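Local coordinates for protein glycosyltransferase (duf1792) (Streptococcus sanguinis, PDB 5V4A) that is the C-terminal GT-D-type glycosyltransferase domain of a longer protein and binds UDP, probably the nucleotide part of its sugar donor, at residues R65-L70 and A106-S111; R116-L121 and E229-G234; K167-P172 and I267-A272; R194-M199 and E214-L219. All blocks are in the same frame, centred on the assembly; numbering follows the deposited sequence.

Contact 1. Residues R65-L70 and A106-S111; sequences RLMVCL and APWYGS
Leu70 lays its CD1 methyl over the centre of the Tyr109 ring, 3.5 Å from the ring centroid and 9° off its normal, a CH-pi contact. Val68 meets the same ring differently: its CG1 lies in the ring plane at the edge, 3.8 Å from Tyr109 CD2, and the two side chains run side by side. One methyl on a face and one at the rim thus define how the phenol is turned, while its hydroxyl accepts a hydrogen bond from Ala106 N at 3.2 Å. Beside this lies a short parallel pairing. Val68 O accepts from Gly110 N at 2.9 Å, and Leu70 N gives its hydrogen to Gly110 O at 3.1 Å, so Gly110 is gripped through both its polar backbone atoms. Packing on the glycine is close: Met67 SD stands 3.8 Å from Gly110 CA, and Cys69 SG covers the same residue. The contact is looser toward Trp108, which is partly exposed. There Met67 CG reaches Trp108 CZ3 at 3.8 Å, and the sulfur sits at the edge of the six-membered ring, 5.2 Å from its centroid, a Met-aromatic contact. With CG of Met67 anti to the backbone N (chi1 -169°) and the chain bending only at chi3, the side chain meets that of Trp108 at about a right angle. The two strands belong to the beta-alpha-beta unit 66-70, 82-103, 110-111; strand 66-70 is the middle one of a three-stranded parallel sheet, bonded on its other edge to strand 24-27, while helix 11-21 packs on Met67.

Contact 2. Residues R116-L121 and E229-G234; sequences RPYIDL and EWFQMG. With UDP (uridine-5'-diphosphate), chain C.
Tyr118 pushes its ring against the start of the last turn of helix 224-233 and carries most of the contact. Its CG stands anti to the backbone N (chi1 178°), which carries the ring from CB toward the helix. CG lies 3.9 Å from Phe231 CB. On one flank CD1 meets Phe231 CD1 at 3.8 Å, and CE1 meets the same atom; on the other, CD2 meets Trp230 CB at 3.9 Å and CE2 approaches the carbonyl oxygen of Trp230. Over the middle of the ring, and near CZ too, sits Phe231 CA, 3.7 Å from the centroid and 8° off the normal, a CH-pi contact from the backbone. The Phe231 ring turns its edge toward the same face, an offset edge-to-face pair with planes at 71°. At the tip, Tyr118 OH comes 3.4 Å from Gly234 C, and it is hydrogen-bonded to Ala235 O. The helix closes here in a Schellman motif, with Gly234 at positive phi, and Tyr118 itself opens a type I turn that ends at Leu121. This turn brings Ile119 obliquely onto the indole: its CB lies 3.6 Å from Trp230 CE3, and CG2 touches CE3 and CZ3, while Trp230 NE1 bonds to Val239 O. Arg116 bends at chi2 and chi3 to reach the nucleotide, and its NH1 donates to UDP O2B at 3.0 Å, the oxygen lying near the guanidinium plane. Salt bridges to Glu227 through NE and to Glu248 through NH2 fix the rotation of that guanidinium, Arg116 NH2 lying at the edge of the indole, 4.1 Å from Trp230 CZ3.

Contact 3. Residues K167-P172 and I267-A272; sequences KRIICP and IVANLA. With UDP (uridine-5'-diphosphate), chain C.
Ile170 buries the most surface here, followed by Val268. CG1 of Ile170 meets CG1 of Ile267 at 3.9 Å, the two side chains crossing at about a right angle on one face of the sheet. The backbone of Ile170 is held from both its polar atoms: its N donates to Ala269 O at 2.9 Å in an almost straight bond (176°), and its O accepts from Leu271 N at 2.6 Å, a short bond with the donor nearly in line with the carbonyl. Val268 divides its two methyls between neighbours. CG1, anti to the carbonyl carbon (chi1 -63°), lies against the extended aliphatic chain of Lys167, 3.7 Å from CG, whereas CG2 touches both Arg168 O and Ile169 CD1, 3.6 Å from the latter. That same CD1 of Ile169 also touches Ala269 CB at 3.5 Å, on the face opposite to Ile170. Val268 N donates to Arg168 O, in the carbonyl plane, and Arg168 turns its guanidinium away to a salt bridge with Glu147. The pairing slips by one residue between Arg168 and Ile169: Arg168 faces Ile267, yet Ile169 faces Ala269, which marks a beta bulge. Beyond the last bridge, Asn270 OD1 accepts from Ala272 N at 3.1 Å, an Asx turn. The arrangement is that of an outermost strand, 267-270, added in parallel to strand 165-171 of the five-stranded sheet, whose C-terminal end opens on the nucleotide site: Pro172 O, just past the strand, receives the N3 hydrogen of the UDP uracil at 3.0 Å.

Contact 4. Residues R194-M199 and E214-L219; sequences RLILTM and EGYRAL. With UDP (uridine-5'-diphosphate), chain C.
Leu197 and Leu219 run side by side on one face of the sheet, CD2 of the first 3.7 Å from CD1 of the second. Leu195 crosses Leu219 at about a right angle, CD1 to CD1 at 4.1 Å. On the other face Ile196 meets Ala218, CB to CB at 4.0 Å, and its CD1 extends to Tyr216 CB at 3.8 Å; chi1 of -60° sets CG1 beside the backbone N and chi2 of 157° carries the methyl onward to the tyrosine. Behind these side chains lies a parallel ladder in which Ile196 N donates to Arg217 O, Leu219 N to Ile196 O at 2.9 Å, and Thr198 N to Leu219 O at 3.0 Å. A water continues it at the Arg194 end, donating to both Arg194 O and Arg217 O, so Arg217 O takes two hydrogens. Farther out, Thr198 OG1 bonds to Val146 O and Arg217 NH2 to Ala23 O. The backbone of Met199 comes up to the nucleotide, its C 3.5 Å from UDP O4'. The pairing closes the beta-alpha-beta unit 195-199, 201-213, 218-220; helix 201-213 covers the Ala218 face and ends in a Schellman motif at Gly215, while strand 142-148 flanks strand 195-199 on its other edge.

Contacts 3 and 4 lie at the two margins of one five-stranded parallel sheet, centres about 15 Å apart, and meet where Lys167 CD packs 3.5 Å from Arg194 NE. Contact 1 lies in the separate three-stranded sheet, its centre about 17 Å from that of contact 4 and about 29 Å from that of contact 3, which is on the opposite side of the chain's centre. Contact 2 joins the loop after strand 110-111 to helix 224-233, its nearest atoms about 7 Å from contact 1. Contacts 2, 3 and 4 converge on UDP: 116-121 meets the beta phosphate, 194-199 the ribose and 167-172 the uracil. In contact 1 the Cys69 side chain stays about 9 Å from UDP.

Contact 1. Residues R65-L70 and A106-S111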
# COMPACT_ATOMS: atom_id res chain seq x y z
N ARG A 65 17.47 -2.34 11.12
CA ARG A 65 18.46 -1.95 10.12
C ARG A 65 18.37 -2.83 8.88
O ARG A 65 18.51 -2.33 7.75
CB ARG A 65 19.87 -2.04 10.75
CG ARG A 65 21.05 -1.61 9.85
CD ARG A 65 22.43 -1.91 10.48
NE ARG A 65 22.82 -3.31 10.35
CZ ARG A 65 24.08 -3.75 10.34
NH1 ARG A 65 25.09 -2.89 10.42
NH2 ARG A 65 24.32 -5.05 10.21
N LEU A 66 18.08 -4.12 9.05
CA LEU A 66 18.12 -5.04 7.93
C LEU A 66 17.20 -6.22 8.20
O LEU A 66 17.33 -6.87 9.24
CB LEU A 66 19.56 -5.53 7.69
CG LEU A 66 19.69 -6.63 6.65
CD1 LEU A 66 19.19 -6.06 5.35
CD2 LEU A 66 21.15 -7.03 6.51
N MET A 67 16.30 -6.49 7.26
CA MET A 67 15.42 -7.65 7.32
C MET A 67 15.97 -8.74 6.41
O MET A 67 16.26 -8.48 5.24
CB MET A 67 13.99 -7.31 6.88
CG MET A 67 12.98 -8.42 7.19
SD MET A 67 11.25 -8.01 6.79
CE MET A 67 11.39 -7.58 5.06
N VAL A 68 16.12 -9.95 6.94
CA VAL A 68 16.61 -11.11 6.20
C VAL A 68 15.41 -11.98 5.85
O VAL A 68 14.59 -12.29 6.73
CB VAL A 68 17.64 -11.90 7.01
CG1 VAL A 68 18.07 -13.15 6.27
CG2 VAL A 68 18.84 -10.99 7.38
N CYS A 69 15.29 -12.39 4.57
CA CYS A 69 14.11 -13.08 4.09
C CYS A 69 14.43 -14.48 3.60
O CYS A 69 15.52 -14.75 3.08
CB CYS A 69 13.43 -12.29 2.97
SG CYS A 69 12.89 -10.63 3.49
N LEU A 70 13.47 -15.38 3.79
CA LEU A 70 13.50 -16.75 3.32
C LEU A 70 12.22 -17.03 2.55
O LEU A 70 11.23 -16.30 2.70
CB LEU A 70 13.62 -17.74 4.48
CG LEU A 70 14.90 -17.69 5.31
CD1 LEU A 70 14.75 -18.57 6.53
CD2 LEU A 70 16.10 -18.11 4.47
N ALA A 106 17.51 -17.90 13.29
CA ALA A 106 17.04 -16.63 13.81
C ALA A 106 15.60 -16.77 14.32
O ALA A 106 14.89 -17.70 13.95
CB ALA A 106 17.12 -15.56 12.73
N PRO A 107 15.17 -15.86 15.20
CA PRO A 107 13.78 -15.90 15.67
C PRO A 107 12.75 -15.80 14.56
O PRO A 107 11.74 -16.51 14.59
CB PRO A 107 13.70 -14.70 16.63
CG PRO A 107 15.09 -14.50 17.10
CD PRO A 107 15.98 -14.87 15.95
N TRP A 108 12.96 -14.92 13.57
CA TRP A 108 11.99 -14.72 12.50
C TRP A 108 12.70 -14.22 11.25
O TRP A 108 13.83 -13.72 11.31
CB TRP A 108 10.87 -13.73 12.90
CG TRP A 108 11.34 -12.32 13.16
CD1 TRP A 108 11.80 -11.80 14.35
CD2 TRP A 108 11.41 -11.24 12.21
NE1 TRP A 108 12.14 -10.48 14.19
CE2 TRP A 108 11.91 -10.11 12.89
CE3 TRP A 108 11.10 -11.13 10.85
CZ2 TRP A 108 12.11 -8.89 12.27
CZ3 TRP A 108 11.29 -9.90 10.23
CH2 TRP A 108 11.80 -8.80 10.93
N TYR A 109 12.02 -14.37 10.11
CA TYR A 109 12.50 -13.92 8.82
C TYR A 109 11.36 -13.25 8.06
O TYR A 109 10.19 -13.59 8.25
CB TYR A 109 13.05 -15.08 7.97
CG TYR A 109 14.28 -15.72 8.55
CD1 TYR A 109 14.19 -16.67 9.56
CD2 TYR A 109 15.55 -15.40 8.07
CE1 TYR A 109 15.33 -17.27 10.10
CE2 TYR A 109 16.69 -16.00 8.59
CZ TYR A 109 16.56 -16.93 9.61
OH TYR A 109 17.68 -17.52 10.13
N GLY A 110 11.72 -12.31 7.19
CA GLY A 110 10.77 -11.76 6.25
C GLY A 110 10.52 -12.76 5.13
O GLY A 110 11.11 -13.83 5.08
N SER A 111 9.60 -12.41 4.23
CA SER A 111 9.25 -13.29 3.12
C SER A 111 10.02 -12.89 1.86
O SER A 111 9.92 -11.75 1.40
CB SER A 111 7.74 -13.26 2.84
OG SER A 111 7.44 -14.03 1.69

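Contact 2. Residues R116-L121 and E229-G234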
# COMPACT_ATOMS: atom_id res chain seq x y z
N ARG A 116 7.98 -11.55 -5.25
CA ARG A 116 7.26 -12.52 -6.09
C ARG A 116 5.77 -12.53 -5.74
O ARG A 116 5.24 -13.55 -5.29
CB ARG A 116 7.86 -13.91 -5.94
CG ARG A 116 9.39 -14.01 -6.04
CD ARG A 116 9.89 -13.56 -7.42
NE ARG A 116 9.14 -14.23 -8.49
CZ ARG A 116 9.68 -15.06 -9.39
NH1 ARG A 116 10.99 -15.33 -9.37
NH2 ARG A 116 8.92 -15.61 -10.32
N PRO A 117 5.08 -11.44 -5.96
CA PRO A 117 3.74 -11.32 -5.36
C PRO A 117 2.58 -11.61 -6.30
O PRO A 117 1.48 -11.10 -6.05
CB PRO A 117 3.71 -9.86 -4.90
CG PRO A 117 4.80 -9.14 -5.70
CD PRO A 117 5.50 -10.17 -6.56
N TYR A 118 2.77 -12.41 -7.34
CA TYR A 118 1.67 -12.62 -8.28
C TYR A 118 1.59 -14.01 -8.92
O TYR A 118 0.69 -14.78 -8.58
CB TYR A 118 1.72 -11.54 -9.37
CG TYR A 118 0.64 -11.73 -10.41
CD1 TYR A 118 -0.69 -11.39 -10.13
CD2 TYR A 118 0.93 -12.29 -11.65
CE1 TYR A 118 -1.68 -11.58 -11.07
CE2 TYR A 118 -0.07 -12.49 -12.61
CZ TYR A 118 -1.37 -12.14 -12.31
OH TYR A 118 -2.36 -12.34 -13.26
N ILE A 119 2.52 -14.33 -9.83
CA ILE A 119 2.30 -15.42 -10.79
C ILE A 119 2.14 -16.78 -10.10
O ILE A 119 1.36 -17.63 -10.54
CB ILE A 119 3.42 -15.44 -11.85
CG1 ILE A 119 3.00 -16.32 -13.03
CG2 ILE A 119 4.74 -15.90 -11.27
CD1 ILE A 119 1.77 -15.80 -13.71
N ASP A 120 2.86 -17.02 -8.99
CA ASP A 120 2.78 -18.30 -8.30
C ASP A 120 1.79 -18.29 -7.13
O ASP A 120 1.72 -19.27 -6.38
CB ASP A 120 4.17 -18.73 -7.80
CG ASP A 120 5.13 -19.12 -8.92
OD1 ASP A 120 4.79 -20.00 -9.74
OD2 ASP A 120 6.23 -18.53 -8.99
N LEU A 121 1.02 -17.22 -6.97
CA LEU A 121 -0.04 -17.19 -5.96
C LEU A 121 -1.31 -17.88 -6.48
O LEU A 121 -1.79 -17.57 -7.57
CB LEU A 121 -0.39 -15.75 -5.58
CG LEU A 121 0.50 -14.85 -4.75
CD1 LEU A 121 -0.35 -13.69 -4.24
CD2 LEU A 121 1.14 -15.60 -3.59
N GLU A 229 4.96 -7.18 -14.80
CA GLU A 229 4.50 -7.35 -16.17
C GLU A 229 3.42 -8.41 -16.25
O GLU A 229 2.36 -8.19 -16.86
CB GLU A 229 5.67 -7.70 -17.08
CG GLU A 229 6.64 -6.57 -17.29
CD GLU A 229 6.25 -5.65 -18.43
OE1 GLU A 229 6.97 -4.65 -18.63
OE2 GLU A 229 5.23 -5.91 -19.12
N TRP A 230 3.64 -9.55 -15.59
CA TRP A 230 2.62 -10.60 -15.59
C TRP A 230 1.32 -10.11 -14.95
O TRP A 230 0.23 -10.40 -15.45
CB TRP A 230 3.13 -11.85 -14.88
CG TRP A 230 4.21 -12.54 -15.64
CD1 TRP A 230 4.33 -12.62 -16.99
CD2 TRP A 230 5.32 -13.26 -15.10
NE1 TRP A 230 5.45 -13.33 -17.33
CE2 TRP A 230 6.07 -13.74 -16.18
CE3 TRP A 230 5.75 -13.54 -13.79
CZ2 TRP A 230 7.24 -14.49 -16.01
CZ3 TRP A 230 6.91 -14.28 -13.62
CH2 TRP A 230 7.64 -14.75 -14.72
N PHE A 231 1.44 -9.36 -13.84
CA PHE A 231 0.26 -8.79 -13.19
C PHE A 231 -0.50 -7.86 -14.13
O PHE A 231 -1.72 -7.97 -14.28
CB PHE A 231 0.70 -8.08 -11.89
CG PHE A 231 -0.33 -7.18 -11.28
CD1 PHE A 231 -1.45 -7.71 -10.66
CD2 PHE A 231 -0.13 -5.81 -11.23
CE1 PHE A 231 -2.40 -6.87 -10.05
CE2 PHE A 231 -1.06 -4.96 -10.60
CZ PHE A 231 -2.20 -5.50 -10.02
N GLN A 232 0.22 -6.97 -14.82
CA GLN A 232 -0.48 -6.00 -15.66
C GLN A 232 -1.14 -6.65 -16.87
O GLN A 232 -2.15 -6.15 -17.36
CB GLN A 232 0.49 -4.91 -16.13
CG GLN A 232 1.19 -4.16 -15.02
CD GLN A 232 0.51 -2.87 -14.66
OE1 GLN A 232 -0.57 -2.87 -14.08
NE2 GLN A 232 1.14 -1.75 -15.01
N MET A 233 -0.57 -7.74 -17.37
CA MET A 233 -1.15 -8.47 -18.49
C MET A 233 -2.21 -9.47 -18.03
O MET A 233 -2.91 -10.05 -18.86
CB MET A 233 -0.02 -9.14 -19.30
CG MET A 233 0.29 -10.54 -18.90
SD MET A 233 1.61 -11.19 -19.96
CE MET A 233 2.69 -9.78 -19.98
N GLY A 234 -2.36 -9.64 -16.72
CA GLY A 234 -3.26 -10.66 -16.20
C GLY A 234 -2.87 -12.07 -16.59
O GLY A 234 -3.76 -12.91 -16.81
N1 UDP C . 20.80 -10.82 -12.36
C2 UDP C . 21.75 -10.00 -12.92
N3 UDP C . 23.04 -10.46 -12.83
C4 UDP C . 23.46 -11.65 -12.26
C5 UDP C . 22.41 -12.44 -11.69
C6 UDP C . 21.14 -12.00 -11.75
O2 UDP C . 21.48 -8.93 -13.45
O4 UDP C . 24.67 -11.93 -12.25
C1' UDP C . 19.39 -10.32 -12.36
C2' UDP C . 18.41 -10.98 -13.32
O2' UDP C . 18.59 -10.50 -14.65
C3' UDP C . 17.07 -10.55 -12.67
C4' UDP C . 17.41 -10.45 -11.17
O4' UDP C . 18.85 -10.56 -11.08
O3' UDP C . 16.65 -9.26 -13.10
C5' UDP C . 16.75 -11.48 -10.28
O5' UDP C . 17.24 -11.44 -8.92
PA UDP C . 16.78 -12.52 -7.87
O1A UDP C . 17.32 -13.90 -8.23
O2A UDP C . 17.13 -11.98 -6.53
O3A UDP C . 15.16 -12.60 -8.05
PB UDP C . 13.98 -13.21 -7.17
O1B UDP C . 14.71 -13.73 -5.93
O2B UDP C . 13.47 -14.38 -8.04
O3B UDP C . 12.94 -12.18 -6.85

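Contact 3. Residues K167-P172 and I267-A272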
# COMPACT_ATOMS: atom_id res chain seq x y z
N LYS A 167 18.63 7.01 -11.31
CA LYS A 167 19.94 6.73 -11.88
C LYS A 167 20.14 5.22 -11.85
O LYS A 167 19.66 4.53 -10.94
CB LYS A 167 21.07 7.45 -11.10
CG LYS A 167 21.15 8.95 -11.37
CD LYS A 167 22.25 9.62 -10.60
CE LYS A 167 22.49 11.04 -11.07
NZ LYS A 167 23.50 11.72 -10.21
N ARG A 168 20.86 4.70 -12.84
CA ARG A 168 21.11 3.27 -12.90
C ARG A 168 22.59 2.97 -13.09
O ARG A 168 23.29 3.63 -13.87
CB ARG A 168 20.30 2.55 -14.03
CG ARG A 168 18.85 2.99 -14.20
CD ARG A 168 18.11 2.25 -15.34
NE ARG A 168 16.66 2.49 -15.32
CZ ARG A 168 15.71 1.58 -15.11
NH1 ARG A 168 16.01 0.30 -14.89
NH2 ARG A 168 14.43 1.95 -15.10
N ILE A 169 23.04 1.97 -12.34
CA ILE A 169 24.35 1.35 -12.49
C ILE A 169 24.08 0.00 -13.14
O ILE A 169 23.42 -0.85 -12.53
CB ILE A 169 25.03 1.15 -11.12
CG1 ILE A 169 25.20 2.47 -10.36
CG2 ILE A 169 26.36 0.41 -11.28
CD1 ILE A 169 26.16 3.43 -10.95
N ILE A 170 24.58 -0.19 -14.36
CA ILE A 170 24.32 -1.40 -15.14
C ILE A 170 25.48 -2.39 -14.96
O ILE A 170 26.65 -2.02 -15.16
CB ILE A 170 24.14 -1.07 -16.63
CG1 ILE A 170 22.96 -0.13 -16.88
CG2 ILE A 170 23.96 -2.36 -17.42
CD1 ILE A 170 21.67 -0.47 -16.14
N CYS A 171 25.15 -3.64 -14.62
CA CYS A 171 26.10 -4.67 -14.20
C CYS A 171 26.04 -5.85 -15.17
O CYS A 171 25.18 -5.85 -16.05
CB CYS A 171 25.75 -5.12 -12.79
SG CYS A 171 25.74 -3.75 -11.63
N PRO A 172 26.92 -6.85 -15.05
CA PRO A 172 26.74 -8.07 -15.86
C PRO A 172 25.40 -8.73 -15.56
O PRO A 172 24.97 -8.83 -14.40
CB PRO A 172 27.91 -8.96 -15.44
CG PRO A 172 28.96 -8.02 -14.99
CD PRO A 172 28.21 -6.88 -14.33
N ILE A 267 21.28 5.91 -17.20
CA ILE A 267 22.49 5.15 -16.93
C ILE A 267 23.60 6.12 -16.55
O ILE A 267 23.85 7.10 -17.26
CB ILE A 267 22.85 4.29 -18.15
CG1 ILE A 267 21.78 3.23 -18.40
CG2 ILE A 267 24.20 3.63 -17.96
CD1 ILE A 267 21.94 2.47 -19.74
N VAL A 268 24.21 5.90 -15.40
CA VAL A 268 25.36 6.71 -14.99
C VAL A 268 26.65 5.92 -14.93
O VAL A 268 27.73 6.53 -14.97
CB VAL A 268 25.10 7.41 -13.63
CG1 VAL A 268 23.93 8.39 -13.74
CG2 VAL A 268 24.81 6.38 -12.56
N ALA A 269 26.59 4.59 -14.86
CA ALA A 269 27.76 3.74 -14.98
C ALA A 269 27.34 2.43 -15.61
O ALA A 269 26.21 1.97 -15.44
CB ALA A 269 28.44 3.49 -13.62
N ASN A 270 28.26 1.82 -16.36
CA ASN A 270 27.98 0.59 -17.10
C ASN A 270 29.15 -0.37 -16.94
O ASN A 270 30.21 -0.14 -17.52
CB ASN A 270 27.71 0.89 -18.58
CG ASN A 270 27.15 -0.29 -19.30
OD1 ASN A 270 27.43 -1.44 -18.95
ND2 ASN A 270 26.36 -0.03 -20.34
N LEU A 271 28.94 -1.45 -16.19
CA LEU A 271 29.96 -2.45 -15.92
C LEU A 271 29.66 -3.80 -16.58
O LEU A 271 30.33 -4.79 -16.27
CB LEU A 271 30.13 -2.61 -14.41
CG LEU A 271 30.86 -1.44 -13.77
CD1 LEU A 271 29.92 -0.32 -13.37
CD2 LEU A 271 31.66 -1.90 -12.58
N ALA A 272 28.70 -3.85 -17.49
CA ALA A 272 28.30 -5.11 -18.11
C ALA A 272 29.37 -5.61 -19.07
O ALA A 272 29.89 -4.83 -19.86
CB ALA A 272 26.98 -4.95 -18.86
N1 UDP C . 20.80 -10.82 -12.36
C2 UDP C . 21.75 -10.00 -12.92
N3 UDP C . 23.04 -10.46 -12.83
C4 UDP C . 23.46 -11.65 -12.26
C5 UDP C . 22.41 -12.44 -11.69
C6 UDP C . 21.14 -12.00 -11.75
O2 UDP C . 21.48 -8.93 -13.45
O4 UDP C . 24.67 -11.93 -12.25
C1' UDP C . 19.39 -10.32 -12.36
C2' UDP C . 18.41 -10.98 -13.32
O2' UDP C . 18.59 -10.50 -14.65
C3' UDP C . 17.07 -10.55 -12.67
C4' UDP C . 17.41 -10.45 -11.17
O4' UDP C . 18.85 -10.56 -11.08
O3' UDP C . 16.65 -9.26 -13.10
C5' UDP C . 16.75 -11.48 -10.28
O5' UDP C . 17.24 -11.44 -8.92
PA UDP C . 16.78 -12.52 -7.87
O1A UDP C . 17.32 -13.90 -8.23
O2A UDP C . 17.13 -11.98 -6.53
O3A UDP C . 15.16 -12.60 -8.05
PB UDP C . 13.98 -13.21 -7.17
O1B UDP C . 14.71 -13.73 -5.93
O2B UDP C . 13.47 -14.38 -8.04
O3B UDP C . 12.94 -12.18 -6.85

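Contact 4. Residues R194-M199 and E214-L219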
# COMPACT_ATOMS: atom_id res chain seq x y z
N ARG A 194 20.36 8.83 -2.41
CA ARG A 194 19.28 8.11 -3.08
C ARG A 194 18.99 6.78 -2.40
O ARG A 194 19.85 6.17 -1.75
CB ARG A 194 19.61 7.85 -4.56
CG ARG A 194 20.07 9.07 -5.33
CD ARG A 194 20.58 8.77 -6.74
NE ARG A 194 20.49 9.97 -7.57
CZ ARG A 194 19.42 10.35 -8.28
NH1 ARG A 194 18.33 9.59 -8.33
NH2 ARG A 194 19.46 11.48 -8.98
N LEU A 195 17.74 6.32 -2.54
CA LEU A 195 17.37 4.97 -2.12
C LEU A 195 17.90 3.97 -3.15
O LEU A 195 17.68 4.14 -4.35
CB LEU A 195 15.86 4.84 -2.01
CG LEU A 195 15.24 3.45 -1.82
CD1 LEU A 195 15.72 2.82 -0.54
CD2 LEU A 195 13.71 3.55 -1.82
N ILE A 196 18.62 2.95 -2.68
CA ILE A 196 19.26 1.98 -3.56
C ILE A 196 18.33 0.77 -3.69
O ILE A 196 17.93 0.18 -2.68
CB ILE A 196 20.64 1.55 -3.03
CG1 ILE A 196 21.56 2.77 -2.93
CG2 ILE A 196 21.27 0.52 -3.97
CD1 ILE A 196 22.72 2.60 -1.93
N LEU A 197 17.99 0.41 -4.93
CA LEU A 197 17.24 -0.81 -5.24
C LEU A 197 18.12 -1.72 -6.07
O LEU A 197 18.80 -1.26 -6.99
CB LEU A 197 15.96 -0.53 -6.05
CG LEU A 197 14.99 0.56 -5.61
CD1 LEU A 197 13.79 0.74 -6.61
CD2 LEU A 197 14.53 0.21 -4.23
N THR A 198 18.11 -3.01 -5.77
CA THR A 198 18.99 -3.91 -6.51
C THR A 198 18.22 -5.13 -7.01
O THR A 198 17.33 -5.66 -6.33
CB THR A 198 20.24 -4.32 -5.67
OG1 THR A 198 21.20 -4.96 -6.52
CG2 THR A 198 19.87 -5.25 -4.54
N MET A 199 18.53 -5.52 -8.25
CA MET A 199 17.93 -6.65 -8.94
C MET A 199 19.13 -7.37 -9.55
O MET A 199 19.50 -7.07 -10.68
CB MET A 199 16.96 -6.21 -10.04
CG MET A 199 15.75 -5.36 -9.60
SD MET A 199 16.20 -3.75 -8.92
CE MET A 199 16.88 -3.08 -10.38
N GLU A 214 28.09 0.06 5.55
CA GLU A 214 28.56 1.40 5.27
C GLU A 214 27.49 2.46 5.44
O GLU A 214 27.72 3.62 5.07
CB GLU A 214 29.15 1.46 3.86
CG GLU A 214 30.35 0.57 3.69
CD GLU A 214 30.96 0.70 2.32
OE1 GLU A 214 31.14 1.85 1.88
OE2 GLU A 214 31.24 -0.34 1.68
N GLY A 215 26.32 2.09 5.94
CA GLY A 215 25.31 3.08 6.30
C GLY A 215 24.36 3.52 5.20
O GLY A 215 23.69 4.54 5.38
N TYR A 216 24.28 2.78 4.09
CA TYR A 216 23.29 3.02 3.04
C TYR A 216 22.02 2.22 3.31
O TYR A 216 22.01 1.25 4.07
CB TYR A 216 23.82 2.63 1.66
CG TYR A 216 25.03 3.40 1.19
CD1 TYR A 216 24.89 4.57 0.45
CD2 TYR A 216 26.32 2.95 1.47
CE1 TYR A 216 26.00 5.28 0.02
CE2 TYR A 216 27.43 3.66 1.04
CZ TYR A 216 27.26 4.82 0.32
OH TYR A 216 28.36 5.53 -0.11
N ARG A 217 20.94 2.63 2.64
CA ARG A 217 19.69 1.88 2.66
C ARG A 217 19.47 1.25 1.29
O ARG A 217 19.50 1.94 0.27
CB ARG A 217 18.49 2.74 3.04
CG ARG A 217 17.27 1.85 3.22
CD ARG A 217 16.00 2.54 3.66
NE ARG A 217 14.98 1.50 3.82
CZ ARG A 217 13.69 1.62 3.58
NH1 ARG A 217 13.18 2.78 3.19
NH2 ARG A 217 12.89 0.57 3.79
N ALA A 218 19.24 -0.05 1.27
CA ALA A 218 19.19 -0.80 0.03
C ALA A 218 18.16 -1.89 0.15
O ALA A 218 18.09 -2.58 1.18
CB ALA A 218 20.56 -1.40 -0.33
N LEU A 219 17.38 -2.07 -0.91
CA LEU A 219 16.33 -3.09 -0.98
C LEU A 219 16.63 -4.06 -2.12
O LEU A 219 16.64 -3.67 -3.29
CB LEU A 219 14.96 -2.46 -1.20
CG LEU A 219 14.64 -1.28 -0.30
CD1 LEU A 219 13.41 -0.58 -0.84
CD2 LEU A 219 14.44 -1.79 1.10
N1 UDP C . 20.80 -10.82 -12.36
C2 UDP C . 21.75 -10.00 -12.92
N3 UDP C . 23.04 -10.46 -12.83
C4 UDP C . 23.46 -11.65 -12.26
C5 UDP C . 22.41 -12.44 -11.69
C6 UDP C . 21.14 -12.00 -11.75
O2 UDP C . 21.48 -8.93 -13.45
O4 UDP C . 24.67 -11.93 -12.25
C1' UDP C . 19.39 -10.32 -12.36
C2' UDP C . 18.41 -10.98 -13.32
O2' UDP C . 18.59 -10.50 -14.65
C3' UDP C . 17.07 -10.55 -12.67
C4' UDP C . 17.41 -10.45 -11.17
O4' UDP C . 18.85 -10.56 -11.08
O3' UDP C . 16.65 -9.26 -13.10
C5' UDP C . 16.75 -11.48 -10.28
O5' UDP C . 17.24 -11.44 -8.92
PA UDP C . 16.78 -12.52 -7.87
O1A UDP C . 17.32 -13.90 -8.23
O2A UDP C . 17.13 -11.98 -6.53
O3A UDP C . 15.16 -12.60 -8.05
PB UDP C . 13.98 -13.21 -7.17
O1B UDP C . 14.71 -13.73 -5.93
O2B UDP C . 13.47 -14.38 -8.04
O3B UDP C . 12.94 -12.18 -6.85
O HOH W 1 19.29 4.84 0.73